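Side-chain contacts in penicillin-binding protein PbpB (Mycobacterium tuberculosis, PDB 6KGU), which builds cross-linked peptidoglycan from lipid intermediates for the mycobacterial cell wall and is a target of beta-lactam antibiotics such as aztreonam: residues Asn26-Leu29 with Ala30-Ile33; Gln208-Gln211 with Ala212-Ser216; Met236-Asp239 with Asn240-Asp243; Gln451-Met455 with Gly456-Gly460. One frame throughout, in Å; residues are numbered along the deposited sequence.

Interaction 1 (Asn26-Leu29 with Ala30-Ile33)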
loop_
_atom_site.group_PDB
_atom_site.type_symbol
_atom_site.label_atom_id
_atom_site.label_comp_id
_atom_site.label_asym_id
_atom_site.label_seq_id
_atom_site.Cartn_x
_atom_site.Cartn_y
_atom_site.Cartn_z
ATOM N N ASN A 26 21.983 0.936 7.582
ATOM C CA ASN A 26 22.777 -0.054 8.302
ATOM C C ASN A 26 22.415 -0.167 9.775
ATOM O O ASN A 26 23.167 -0.750 10.548
ATOM C CB ASN A 26 24.278 0.209 8.142
ATOM C CG ASN A 26 24.840 -0.482 6.932
ATOM O OD1 ASN A 26 24.670 -0.022 5.800
ATOM N ND2 ASN A 26 25.494 -1.618 7.157
ATOM N N ASP A 27 21.266 0.344 10.186
ATOM C CA ASP A 27 20.771 0.058 11.527
ATOM C C ASP A 27 20.322 -1.395 11.607
ATOM O O ASP A 27 19.518 -1.852 10.790
ATOM C CB ASP A 27 19.617 0.995 11.870
ATOM C CG ASP A 27 19.241 0.938 13.326
ATOM O OD1 ASP A 27 20.158 0.963 14.174
ATOM O OD2 ASP A 27 18.025 0.844 13.624
ATOM N N ARG A 28 20.847 -2.133 12.583
ATOM C CA ARG A 28 20.653 -3.577 12.596
ATOM C C ARG A 28 19.227 -3.940 12.984
ATOM O O ARG A 28 18.670 -3.397 13.941
ATOM C CB ARG A 28 21.645 -4.236 13.551
ATOM C CG ARG A 28 23.102 -4.109 13.094
ATOM C CD ARG A 28 24.055 -4.739 14.102
ATOM N NE ARG A 28 23.962 -4.105 15.417
ATOM C CZ ARG A 28 24.606 -4.531 16.499
ATOM N NH1 ARG A 28 25.391 -5.608 16.432
ATOM N NH2 ARG A 28 24.463 -3.882 17.651
ATOM N N LEU A 29 18.636 -4.858 12.226
ATOM C CA LEU A 29 17.383 -5.512 12.583
ATOM C C LEU A 29 17.602 -6.913 13.131
ATOM O O LEU A 29 16.910 -7.328 14.062
ATOM C CB LEU A 29 16.456 -5.573 11.360
ATOM C CG LEU A 29 15.935 -4.206 10.907
ATOM C CD1 LEU A 29 15.425 -4.236 9.457
ATOM C CD2 LEU A 29 14.846 -3.711 11.866
ATOM N N ALA A 30 18.557 -7.654 12.578
ATOM C CA ALA A 30 18.835 -8.988 13.073
ATOM C C ALA A 30 20.322 -9.242 12.897
ATOM O O ALA A 30 20.874 -8.956 11.834
ATOM C CB ALA A 30 18.007 -10.047 12.331
ATOM N N PHE A 31 20.963 -9.771 13.934
ATOM C CA PHE A 31 22.377 -10.113 13.855
ATOM C C PHE A 31 22.662 -11.214 14.863
ATOM O O PHE A 31 21.887 -11.447 15.798
ATOM C CB PHE A 31 23.270 -8.889 14.100
ATOM C CG PHE A 31 23.216 -8.361 15.501
ATOM C CD1 PHE A 31 24.066 -8.862 16.484
ATOM C CD2 PHE A 31 22.336 -7.343 15.839
ATOM C CE1 PHE A 31 24.020 -8.376 17.778
ATOM C CE2 PHE A 31 22.284 -6.849 17.134
ATOM C CZ PHE A 31 23.129 -7.362 18.105
ATOM N N THR A 32 23.791 -11.891 14.667
ATOM C CA THR A 32 24.135 -13.072 15.446
ATOM C C THR A 32 25.285 -12.769 16.401
ATOM O O THR A 32 26.212 -12.033 16.057
ATOM C CB THR A 32 24.483 -14.229 14.511
ATOM O OG1 THR A 32 23.295 -14.650 13.826
ATOM C CG2 THR A 32 25.083 -15.414 15.272
ATOM N N ILE A 33 25.203 -13.307 17.615
ATOM C CA ILE A 33 26.317 -13.288 18.558
ATOM C C ILE A 33 26.683 -14.725 18.908
ATOM O O ILE A 33 25.834 -15.619 18.952
ATOM C CB ILE A 33 26.016 -12.486 19.847
ATOM C CG1 ILE A 33 25.118 -13.313 20.786
ATOM C CG2 ILE A 33 25.400 -11.153 19.513
ATOM C CD1 ILE A 33 24.543 -12.541 21.990
#
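The guanidinium of Arg28 lies flat on one face of the Phe31 ring, three residues further along the chain. The two planes are only 8° apart, and the centres sit 3.6 Å from each other. Arg28 CZ stands over the face, which makes the pair a cation-pi interaction as well as a stack. NH1 lies over the middle of the ring, with Arg28 NH1 to Phe31 CZ at 3.3 Å, while Arg28 CD lies 3.6 Å from Phe31 CD2. The arginine chain folds over through a single bend at the CG-CD bond (chi3 -60°), which turns the guanidinium parallel to the aromatic plane. Phe31 helps by placing CG between its own backbone N and carbonyl carbon (chi1 68°). The attraction probably combines the positive charge with the pi face and broad van der Waals overlap. Around them, Phe31 also touches Ser20, Gln127 and Pro129. The chain turns a corner between the partners: the backbones of Leu29 and Ala30 both bond to that of Ile21, and their side chains lead off from the stacked pair. Two residues facing one is the classic beta bulge, here in strand 28-36 where it pairs with strand 21-22 in a beta hairpin.

Interaction 2 (Gln208-Gln211 with Ala212-Ser216)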
loop_
_atom_site.group_PDB
_atom_site.type_symbol
_atom_site.label_atom_id
_atom_site.label_comp_id
_atom_site.label_asym_id
_atom_site.label_seq_id
_atom_site.Cartn_x
_atom_site.Cartn_y
_atom_site.Cartn_z
ATOM N N GLN A 208 1.932 3.829 14.890
ATOM C CA GLN A 208 0.682 4.469 14.492
ATOM C C GLN A 208 -0.323 3.442 13.987
ATOM O O GLN A 208 -1.529 3.590 14.222
ATOM C CB GLN A 208 0.962 5.548 13.443
ATOM C CG GLN A 208 1.630 6.817 14.052
ATOM C CD GLN A 208 0.636 7.667 14.848
ATOM O OE1 GLN A 208 -0.556 7.706 14.533
ATOM N NE2 GLN A 208 1.123 8.344 15.873
ATOM N N VAL A 209 0.148 2.370 13.339
ATOM C CA VAL A 209 -0.789 1.348 12.875
ATOM C C VAL A 209 -1.424 0.632 14.065
ATOM O O VAL A 209 -2.622 0.300 14.046
ATOM C CB VAL A 209 -0.071 0.376 11.919
ATOM C CG1 VAL A 209 -0.753 -0.982 11.895
ATOM C CG2 VAL A 209 -0.016 0.990 10.501
ATOM N N GLN A 210 -0.626 0.368 15.111
ATOM C CA GLN A 210 -1.150 -0.295 16.305
ATOM C C GLN A 210 -2.218 0.567 16.966
ATOM O O GLN A 210 -3.302 0.085 17.307
ATOM C CB GLN A 210 -0.019 -0.600 17.299
ATOM C CG GLN A 210 -0.498 -1.404 18.538
ATOM C CD GLN A 210 -1.144 -2.740 18.137
ATOM O OE1 GLN A 210 -0.470 -3.630 17.626
ATOM N NE2 GLN A 210 -2.455 -2.867 18.350
ATOM N N GLN A 211 -1.958 1.852 17.131
ATOM C CA GLN A 211 -2.993 2.626 17.796
ATOM C C GLN A 211 -4.154 2.994 16.861
ATOM O O GLN A 211 -5.248 3.272 17.355
ATOM C CB GLN A 211 -2.363 3.848 18.457
ATOM C CG GLN A 211 -1.040 3.508 19.186
ATOM C CD GLN A 211 -1.151 2.438 20.283
ATOM O OE1 GLN A 211 -2.106 2.403 21.056
ATOM N NE2 GLN A 211 -0.152 1.570 20.352
ATOM N N ALA A 212 -3.972 2.958 15.532
ATOM C CA ALA A 212 -5.137 3.024 14.645
ATOM C C ALA A 212 -6.033 1.805 14.833
ATOM O O ALA A 212 -7.267 1.916 14.841
ATOM C CB ALA A 212 -4.697 3.130 13.185
ATOM N N LYS A 213 -5.425 0.636 15.014
ATOM C CA LYS A 213 -6.213 -0.570 15.236
ATOM C C LYS A 213 -6.968 -0.482 16.557
ATOM O O LYS A 213 -8.179 -0.747 16.604
ATOM C CB LYS A 213 -5.308 -1.799 15.190
ATOM C CG LYS A 213 -6.051 -3.146 15.164
ATOM C CD LYS A 213 -6.320 -3.679 16.563
ATOM C CE LYS A 213 -6.832 -5.114 16.533
ATOM N NZ LYS A 213 -7.222 -5.541 17.875
ATOM N N ASN A 214 -6.270 -0.095 17.639
ATOM C CA ASN A 214 -6.914 0.046 18.949
ATOM C C ASN A 214 -8.013 1.109 18.935
ATOM O O ASN A 214 -9.082 0.905 19.514
ATOM C CB ASN A 214 -5.879 0.394 20.022
ATOM C CG ASN A 214 -4.806 -0.667 20.172
ATOM O OD1 ASN A 214 -4.938 -1.775 19.659
ATOM N ND2 ASN A 214 -3.731 -0.333 20.893
ATOM N N LEU A 215 -7.769 2.251 18.287
ATOM C CA LEU A 215 -8.747 3.341 18.333
ATOM C C LEU A 215 -9.967 3.051 17.473
ATOM O O LEU A 215 -11.099 3.359 17.872
ATOM C CB LEU A 215 -8.105 4.650 17.882
ATOM C CG LEU A 215 -7.157 5.320 18.877
ATOM C CD1 LEU A 215 -6.547 6.567 18.268
ATOM C CD2 LEU A 215 -7.895 5.679 20.145
ATOM N N SER A 216 -9.757 2.509 16.266
ATOM C CA SER A 216 -10.859 2.282 15.336
ATOM C C SER A 216 -11.676 1.039 15.662
ATOM O O SER A 216 -12.780 0.888 15.121
ATOM C CB SER A 216 -10.328 2.138 13.914
ATOM O OG SER A 216 -9.614 0.916 13.810
#
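A chi1 of -175° sends Gln210 CG beside its own carbonyl carbon, and a bend at chi2 of 58° then swings the amide along the helix toward Asn214. The two side chains meet at a slant, amide planes 38° apart. Gln210 NE2 donates to Asn214 OD1 at 3.0 Å; the acceptor lies in the Gln210 amide plane, but the donor sits above the Asn214 carbonyl plane rather than on a lone pair. The other end of the Gln210 amide is taken too, OE1 accepting from the backbone N of Asn240, so both ends fix its rotation. In one of its two modelled conformers Gln211 runs alongside Asn214 with its amide nearly perpendicular, and Asn214 ND2 reaches Gln211 OE1 at 3.2 Å in a weak and doubtful bond. In that conformer the Asn214 amide would link two glutamines, one three and one four residues back. Asn214 N bonds Gln210 O at 3.0 Å, and Leu215 packs its CB and CG on Gln211 O. At the C-terminal turn, Ser216 OG and Ser216 N both grip Ala212 O from opposite faces of its plane, the hydroxyl at 2.8 Å. Val209 and Ala212 are buried, Val209 against strand 220-227 and Ala212 against Leu533 of helix 531-544. Backbone i to i+4 bonds, with Gln210 and Asn214 linked at the same spacing, are those of an alpha helix, here the last turns of helix 199-216.

Interaction 3 (Met236-Asp239 with Asn240-Asp243)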
loop_
_atom_site.group_PDB
_atom_site.type_symbol
_atom_site.label_atom_id
_atom_site.label_comp_id
_atom_site.label_asym_id
_atom_site.label_seq_id
_atom_site.Cartn_x
_atom_site.Cartn_y
_atom_site.Cartn_z
ATOM N N MET A 236 6.646 -0.927 6.085
ATOM C CA MET A 236 5.575 -1.883 5.808
ATOM C C MET A 236 5.198 -2.463 7.164
ATOM O O MET A 236 6.029 -3.112 7.808
ATOM C CB MET A 236 6.038 -2.970 4.826
ATOM C CG MET A 236 4.988 -4.003 4.443
ATOM S SD MET A 236 5.579 -5.233 3.233
ATOM C CE MET A 236 5.341 -4.319 1.703
ATOM N N ALA A 237 3.978 -2.208 7.615
ATOM C CA ALA A 237 3.616 -2.566 8.979
ATOM C C ALA A 237 2.185 -3.071 9.066
ATOM O O ALA A 237 1.310 -2.676 8.290
ATOM C CB ALA A 237 3.782 -1.381 9.934
ATOM N N ASN A 238 1.961 -3.948 10.040
ATOM C CA ASN A 238 0.626 -4.346 10.445
ATOM C C ASN A 238 0.546 -4.260 11.959
ATOM O O ASN A 238 1.567 -4.148 12.643
ATOM C CB ASN A 238 0.285 -5.758 9.959
ATOM C CG ASN A 238 1.449 -6.697 10.099
ATOM O OD1 ASN A 238 2.179 -6.950 9.131
ATOM N ND2 ASN A 238 1.654 -7.210 11.318
ATOM N N ASP A 239 -0.681 -4.288 12.475
ATOM C CA ASP A 239 -0.878 -4.321 13.915
ATOM C C ASP A 239 -0.543 -5.713 14.449
ATOM O O ASP A 239 -0.455 -6.688 13.694
ATOM C CB ASP A 239 -2.325 -3.973 14.262
ATOM C CG ASP A 239 -3.293 -5.087 13.883
ATOM O OD1 ASP A 239 -3.497 -5.322 12.660
ATOM O OD2 ASP A 239 -3.857 -5.715 14.806
ATOM N N ASN A 240 -0.361 -5.797 15.770
ATOM C CA ASN A 240 -0.302 -7.085 16.467
ATOM C C ASN A 240 0.913 -7.919 16.041
ATOM O O ASN A 240 0.843 -9.153 16.011
ATOM C CB ASN A 240 -1.597 -7.879 16.240
ATOM C CG ASN A 240 -1.798 -8.997 17.258
ATOM O OD1 ASN A 240 -1.335 -8.901 18.396
ATOM N ND2 ASN A 240 -2.492 -10.065 16.847
ATOM N N THR A 241 2.022 -7.251 15.695
ATOM C CA THR A 241 3.179 -7.930 15.119
ATOM C C THR A 241 3.909 -8.744 16.178
ATOM O O THR A 241 4.211 -8.242 17.267
ATOM C CB THR A 241 4.149 -6.920 14.511
ATOM O OG1 THR A 241 3.465 -6.090 13.561
ATOM C CG2 THR A 241 5.291 -7.644 13.812
ATOM N N PHE A 242 4.254 -9.982 15.834
ATOM C CA PHE A 242 4.889 -10.865 16.798
ATOM C C PHE A 242 6.307 -10.400 17.134
ATOM O O PHE A 242 6.897 -9.531 16.479
ATOM C CB PHE A 242 4.927 -12.294 16.272
ATOM C CG PHE A 242 6.074 -12.577 15.332
ATOM C CD1 PHE A 242 6.175 -11.918 14.111
ATOM C CD2 PHE A 242 7.027 -13.527 15.654
ATOM C CE1 PHE A 242 7.215 -12.196 13.224
ATOM C CE2 PHE A 242 8.063 -13.805 14.781
ATOM C CZ PHE A 242 8.152 -13.137 13.553
ATOM N N ASP A 243 6.863 -11.015 18.170
ATOM C CA ASP A 243 8.211 -10.676 18.616
ATOM C C ASP A 243 9.130 -11.862 18.367
ATOM O O ASP A 243 9.064 -12.854 19.111
ATOM C CB ASP A 243 8.204 -10.301 20.099
ATOM C CG ASP A 243 9.566 -9.878 20.611
ATOM O OD1 ASP A 243 10.584 -10.004 19.887
ATOM O OD2 ASP A 243 9.611 -9.434 21.767
HETATM O O HOH W 1 4.503 -4.522 11.457
#
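The flat amide of Asn238 meets the Thr241 hydroxyl through its nitrogen: Thr241 OG1 is 3.1 Å from Asn238 ND2 at an angle too poor for a bond, the two side chains crossing at about a right angle. In the plane of the same amide lies Asp239 O, to which Asn238 ND2 donates at 3.2 Å, almost straight at 173°, whereas the donor stands above the Asp239 carbonyl plane. Nearby, the Asp239 carboxylate and the Asn240 amide are inclined by 23°, with Asp239 OD2 resting 3.4 Å from Asn240 CB. Asn238 reaches round the turn because its CG lies between backbone N and carbonyl carbon (chi1 41°). Thr241 OG1 points back toward the strand end: it lies 2.9 Å from Asn238 O, and a water lies 2.8 Å from Thr241 OG1 and accepts from Asn238 N at 3.0 Å. That water closes a small ring between the strand and the chain leaving it, and the turn passes through Asn240 at positive phi. Other polar atoms have partners beyond the turn: Asp239 OD1 accepts from Val221 N, while Asn240 gives ND2 to Asp253 O and takes Lys254 NZ on OD1. The turn follows strand 233-238, which borders strand 220-227 in the antiparallel sheet. Helix 199-216 packs along one flank, Gln206 against Thr241 and Lys213 against Asp239, and Ala135 and Asn136 of helix 135-138 touch Thr241 and Asn238.

Interaction 4 (Gln451-Met455 with Gly456-Gly460)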
loop_
_atom_site.group_PDB
_atom_site.type_symbol
_atom_site.label_atom_id
_atom_site.label_comp_id
_atom_site.label_asym_id
_atom_site.label_seq_id
_atom_site.Cartn_x
_atom_site.Cartn_y
_atom_site.Cartn_z
ATOM N N GLN A 451 -9.902 18.235 0.524
ATOM C CA GLN A 451 -10.293 19.625 0.682
ATOM C C GLN A 451 -11.495 19.755 1.604
ATOM O O GLN A 451 -12.483 19.022 1.487
ATOM C CB GLN A 451 -10.612 20.256 -0.673
ATOM C CG GLN A 451 -11.201 21.669 -0.577
ATOM C CD GLN A 451 -11.212 22.367 -1.921
ATOM O OE1 GLN A 451 -10.161 22.732 -2.444
ATOM N NE2 GLN A 451 -12.392 22.527 -2.499
ATOM N N ARG A 452 -11.406 20.716 2.509
ATOM C CA ARG A 452 -12.424 20.993 3.510
ATOM C C ARG A 452 -13.313 22.139 3.032
ATOM O O ARG A 452 -12.830 23.090 2.411
ATOM C CB ARG A 452 -11.743 21.347 4.845
ATOM C CG ARG A 452 -12.622 21.208 6.065
ATOM C CD ARG A 452 -11.850 21.375 7.382
ATOM N NE ARG A 452 -11.230 20.139 7.866
ATOM C CZ ARG A 452 -11.906 19.083 8.318
ATOM N NH1 ARG A 452 -13.229 19.085 8.319
ATOM N NH2 ARG A 452 -11.259 18.008 8.752
ATOM N N ASP A 453 -14.618 22.031 3.288
ATOM C CA ASP A 453 -15.510 23.145 2.972
ATOM C C ASP A 453 -16.598 23.252 4.033
ATOM O O ASP A 453 -17.448 22.360 4.153
ATOM C CB ASP A 453 -16.148 23.005 1.582
ATOM C CG ASP A 453 -17.044 24.198 1.228
ATOM O OD1 ASP A 453 -17.084 25.166 2.016
ATOM O OD2 ASP A 453 -17.710 24.186 0.170
ATOM N N PRO A 454 -16.611 24.341 4.806
ATOM C CA PRO A 454 -17.661 24.499 5.828
ATOM C C PRO A 454 -19.069 24.425 5.265
ATOM O O PRO A 454 -19.946 23.813 5.886
ATOM C CB PRO A 454 -17.358 25.880 6.425
ATOM C CG PRO A 454 -15.914 26.118 6.132
ATOM C CD PRO A 454 -15.642 25.449 4.821
ATOM N N MET A 455 -19.307 25.014 4.093
ATOM C CA MET A 455 -20.614 24.946 3.447
ATOM C C MET A 455 -20.879 23.606 2.773
ATOM O O MET A 455 -21.885 23.477 2.064
ATOM C CB MET A 455 -20.750 26.073 2.427
ATOM C CG MET A 455 -20.871 27.452 3.053
ATOM S SD MET A 455 -22.281 27.554 4.177
ATOM C CE MET A 455 -23.640 27.095 3.097
ATOM N N GLY A 456 -20.005 22.621 2.958
ATOM C CA GLY A 456 -20.231 21.287 2.435
ATOM C C GLY A 456 -20.024 21.147 0.941
ATOM O O GLY A 456 -19.553 20.100 0.471
ATOM N N TYR A 457 -20.353 22.198 0.183
ATOM C CA TYR A 457 -20.467 22.048 -1.264
ATOM C C TYR A 457 -19.147 21.611 -1.896
ATOM O O TYR A 457 -19.136 20.732 -2.763
ATOM C CB TYR A 457 -20.983 23.345 -1.888
ATOM C CG TYR A 457 -22.430 23.652 -1.527
ATOM C CD1 TYR A 457 -23.456 22.770 -1.873
ATOM C CD2 TYR A 457 -22.772 24.816 -0.837
ATOM C CE1 TYR A 457 -24.779 23.036 -1.540
ATOM C CE2 TYR A 457 -24.101 25.092 -0.501
ATOM C CZ TYR A 457 -25.095 24.197 -0.855
ATOM O OH TYR A 457 -26.409 24.454 -0.530
ATOM N N GLN A 458 -18.022 22.190 -1.470
ATOM C CA GLN A 458 -16.737 21.879 -2.086
ATOM C C GLN A 458 -15.849 21.024 -1.185
ATOM O O GLN A 458 -14.622 21.159 -1.214
ATOM C CB GLN A 458 -15.987 23.150 -2.506
ATOM C CG GLN A 458 -16.809 24.203 -3.245
ATOM C CD GLN A 458 -17.503 23.657 -4.484
ATOM O OE1 GLN A 458 -17.063 22.670 -5.084
ATOM N NE2 GLN A 458 -18.599 24.291 -4.864
ATOM N N GLN A 459 -16.443 20.136 -0.391
ATOM C CA GLN A 459 -15.677 19.268 0.495
ATOM C C GLN A 459 -15.565 17.869 -0.098
ATOM O O GLN A 459 -16.546 17.327 -0.604
ATOM C CB GLN A 459 -16.326 19.184 1.872
ATOM C CG GLN A 459 -15.518 18.374 2.890
ATOM C CD GLN A 459 -15.861 18.778 4.296
ATOM O OE1 GLN A 459 -15.638 19.927 4.682
ATOM N NE2 GLN A 459 -16.441 17.858 5.060
ATOM N N GLY A 460 -14.360 17.294 -0.036
ATOM C CA GLY A 460 -14.139 15.921 -0.440
ATOM C C GLY A 460 -14.516 14.931 0.651
ATOM O O GLY A 460 -14.994 15.286 1.726
#
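Gln459 extends its amide to Asp453, where OE1 accepts from Asp453 N at 2.7 Å in the carbonyl plane, on a lone pair. Its CG is anti to the backbone N (chi1 -176°), which carries the chain past Gln451 O and beside Arg452, with Arg452 CG 3.6 Å from Gln459 OE1. Arg452 and Gln459 run side by side in the same direction, guanidinium and amide planes 79° apart. The Asp453 carboxylate points into the loop. Its OD2 uses the anti lone pair to accept from Gln458 N at 2.6 Å, while OD1, met from above its plane, takes Met455 N at 3.0 Å and closes an Asx turn. Asp453 opens the first of two consecutive type I beta turns, Asp453 to Gly456 and Gly456 to Gln459, which fold this stretch between helix 436-445 and strand 473-483 of the transpeptidase domain into a compact surface loop. Gln451 and Gln458 also point the same way, with amides 77° apart; Gln451 NE2 donates nearly straight to Gln458 O at 2.9 Å and also bonds Leu557 O, while the Gln458 amide goes to Leu559 N and Gln560 O. Gly460 N bonds Gln451 O at 3.0 Å. Met455 and Tyr457 lie alongside each other: Met455 O sits over one face of the phenol ring, 3.3 Å from Tyr457 CD2, and the Met455 methyl approaches Tyr457 CE2.

From the N terminus the four contacts follow in series, and none nests in or crosses another. Interaction 1 spans a bulged corner in the hairpin of the dimerisation-domain region, its centre about 19 Å from that of interaction 3. Interaction 2 bridges successive turns at the end of helix 199-216, and interaction 3 closes the turn after strand 233-238. These two touch directly, Val209 and Lys213 packing on Asp239 beside the Gln210-Asn240 bond, and tie helix to sheet edge. Interaction 4 closes a separate surface loop of the transpeptidase domain, its centre about 49 Å from that of interaction 1.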